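Lmo2349 protein (Listeria monocytogenes, PDB 4GVO) is probably the extracellular substrate-binding component of an ABC transporter, capturing L-cystine or related amino acids for uptake. Local coordinates at residues Gly118-Thr123 against Glu145-Gly150. Residues are numbered along the deposited sequence; the frame is centred on the assembly and turned at random.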
loop_
_atom_site.group_PDB
_atom_site.type_symbol
_atom_site.label_atom_id
_atom_site.label_comp_id
_atom_site.label_asym_id
_atom_site.label_seq_id
_atom_site.Cartn_x
_atom_site.Cartn_y
_atom_site.Cartn_z
ATOM N N GLY A 118 1.534 25.166 10.029
ATOM C CA GLY A 118 0.568 26.037 9.351
ATOM C C GLY A 118 0.107 25.584 7.979
ATOM O O GLY A 118 -0.588 26.318 7.317
ATOM N N LYS A 119 0.534 24.396 7.560
ATOM C CA LYS A 119 0.252 23.860 6.250
ATOM C C LYS A 119 -0.744 22.704 6.330
ATOM O O LYS A 119 -1.200 22.326 7.397
ATOM C CB LYS A 119 1.554 23.430 5.558
ATOM C CG LYS A 119 2.382 24.689 5.241
ATOM C CD LYS A 119 3.599 24.401 4.414
ATOM C CE LYS A 119 4.211 25.699 3.911
ATOM N NZ LYS A 119 5.279 25.503 2.894
ATOM N N ARG A 120 -1.140 22.224 5.168
ATOM C CA ARG A 120 -2.193 21.223 5.047
ATOM C C ARG A 120 -1.676 20.019 4.273
ATOM O O ARG A 120 -1.159 20.157 3.142
ATOM C CB ARG A 120 -3.406 21.819 4.356
ATOM C CG ARG A 120 -4.588 20.884 4.139
ATOM C CD ARG A 120 -5.816 21.649 3.666
ATOM N NE ARG A 120 -6.973 20.762 3.379
ATOM C CZ ARG A 120 -7.148 20.129 2.230
ATOM N NH1 ARG A 120 -6.251 20.223 1.279
ATOM N NH2 ARG A 120 -8.187 19.338 2.031
ATOM N N VAL A 121 -1.797 18.836 4.891
ATOM C CA VAL A 121 -1.311 17.596 4.309
ATOM C C VAL A 121 -2.516 16.749 3.950
ATOM O O VAL A 121 -3.476 16.644 4.710
ATOM C CB VAL A 121 -0.380 16.863 5.317
ATOM C CG1 VAL A 121 0.144 15.558 4.728
ATOM C CG2 VAL A 121 0.781 17.787 5.725
ATOM N N ILE A 122 -2.489 16.206 2.762
ATOM C CA ILE A 122 -3.563 15.354 2.247
ATOM C C ILE A 122 -3.073 13.901 2.233
ATOM O O ILE A 122 -1.935 13.620 1.889
ATOM C CB ILE A 122 -4.017 15.823 0.824
ATOM C CG1 ILE A 122 -5.408 15.243 0.441
ATOM C CG2 ILE A 122 -2.940 15.569 -0.252
ATOM C CD1 ILE A 122 -6.545 15.845 1.217
ATOM N N THR A 123 -3.931 12.989 2.651
ATOM C CA THR A 123 -3.553 11.591 2.751
ATOM C C THR A 123 -4.770 10.700 2.539
ATOM O O THR A 123 -5.847 11.205 2.255
ATOM C CB THR A 123 -2.848 11.327 4.092
ATOM O OG1 THR A 123 -2.265 10.031 4.057
ATOM C CG2 THR A 123 -3.730 11.487 5.296
ATOM N N GLU A 145 -2.432 20.645 9.614
ATOM C CA GLU A 145 -3.753 20.073 9.313
ATOM C C GLU A 145 -3.565 18.837 8.482
ATOM O O GLU A 145 -2.815 18.884 7.524
ATOM C CB GLU A 145 -4.619 21.075 8.525
ATOM C CG GLU A 145 -5.973 20.491 8.144
ATOM C CD GLU A 145 -6.836 21.437 7.325
ATOM O OE1 GLU A 145 -6.425 22.597 7.098
ATOM O OE2 GLU A 145 -7.963 21.008 6.958
ATOM N N ILE A 146 -4.274 17.752 8.834
ATOM C CA ILE A 146 -4.313 16.538 8.059
ATOM C C ILE A 146 -5.747 16.403 7.515
ATOM O O ILE A 146 -6.735 16.461 8.268
ATOM C CB ILE A 146 -3.947 15.268 8.861
ATOM C CG1 ILE A 146 -2.503 15.334 9.373
ATOM C CG2 ILE A 146 -4.102 14.026 8.002
ATOM C CD1 ILE A 146 -2.106 14.282 10.396
ATOM N N ALA A 147 -5.824 16.248 6.205
ATOM C CA ALA A 147 -7.093 16.041 5.511
ATOM C C ALA A 147 -7.013 14.787 4.672
ATOM O O ALA A 147 -5.947 14.274 4.383
ATOM C CB ALA A 147 -7.401 17.238 4.618
ATOM N N TYR A 148 -8.168 14.274 4.275
ATOM C CA TYR A 148 -8.239 13.034 3.527
ATOM C C TYR A 148 -8.678 13.289 2.096
ATOM O O TYR A 148 -9.602 14.086 1.872
ATOM C CB TYR A 148 -9.138 12.025 4.247
ATOM C CG TYR A 148 -8.609 11.739 5.649
ATOM C CD1 TYR A 148 -7.337 11.191 5.810
ATOM C CD2 TYR A 148 -9.344 12.041 6.794
ATOM C CE1 TYR A 148 -6.798 10.972 7.056
ATOM C CE2 TYR A 148 -8.803 11.829 8.066
ATOM C CZ TYR A 148 -7.537 11.288 8.184
ATOM O OH TYR A 148 -6.991 11.056 9.424
ATOM N N GLU A 149 -8.013 12.665 1.131
ATOM C CA GLU A 149 -8.357 12.892 -0.277
ATOM C C GLU A 149 -9.746 12.394 -0.594
ATOM O O GLU A 149 -10.275 11.457 0.024
ATOM C CB GLU A 149 -7.359 12.250 -1.221
ATOM C CG GLU A 149 -7.399 10.727 -1.156
ATOM C CD GLU A 149 -6.519 10.002 -2.168
ATOM O OE1 GLU A 149 -6.100 10.605 -3.197
ATOM O OE2 GLU A 149 -6.269 8.784 -1.925
ATOM N N GLY A 150 -10.295 13.010 -1.623
ATOM C CA GLY A 150 -11.486 12.558 -2.297
ATOM C C GLY A 150 -11.188 12.060 -3.673
ATOM O O GLY A 150 -10.088 11.566 -3.987
HETATM O O HOH W 1 -9.337 20.512 4.995
#
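Glu145 enters beside Arg120, its N-H bonded to Lys119 O while its own carbonyl receives Val121 N at 2.8 Å. Its extended side chain runs alongside that of Arg120, pointing the same way, with the carboxylate nearly perpendicular to the guanidinium (81°). Glu145 OE2 lies at the guanidinium edge, making a long salt bridge to Arg120 NE (3.7 Å), which also donates to a water; Gln159 and the carbonyl of Arg164 hold NH1. On the face opposite Arg120 and Glu145, Ile146 CG2 meets Thr123 CG2 at 3.7 Å, and Leu133 of helix 128-139 packs on both residues. Ala147 donates to Val121 O and accepts from Thr123 N, while its CB sits over a guanidinium face, 3.4 Å from Arg120 NH2. The Tyr148 ring lies obliquely beside Thr123 CG2 (CE1 3.6 Å). Glu149 N closes the ladder on Thr123 O at 2.8 Å; on the Arg120 and Ala147 face, Ile122, with CG1 anti to its backbone N (chi1 -162°), sends CD1 against Tyr148 C. Helix 128-139 connects these parallel strands in a beta-alpha-beta unit and covers the Val121, Thr123 and Ile146 face. Five backbone bonds thus carry the pairing, and the long ion pair is probably a weaker supplement at its partly exposed beginning.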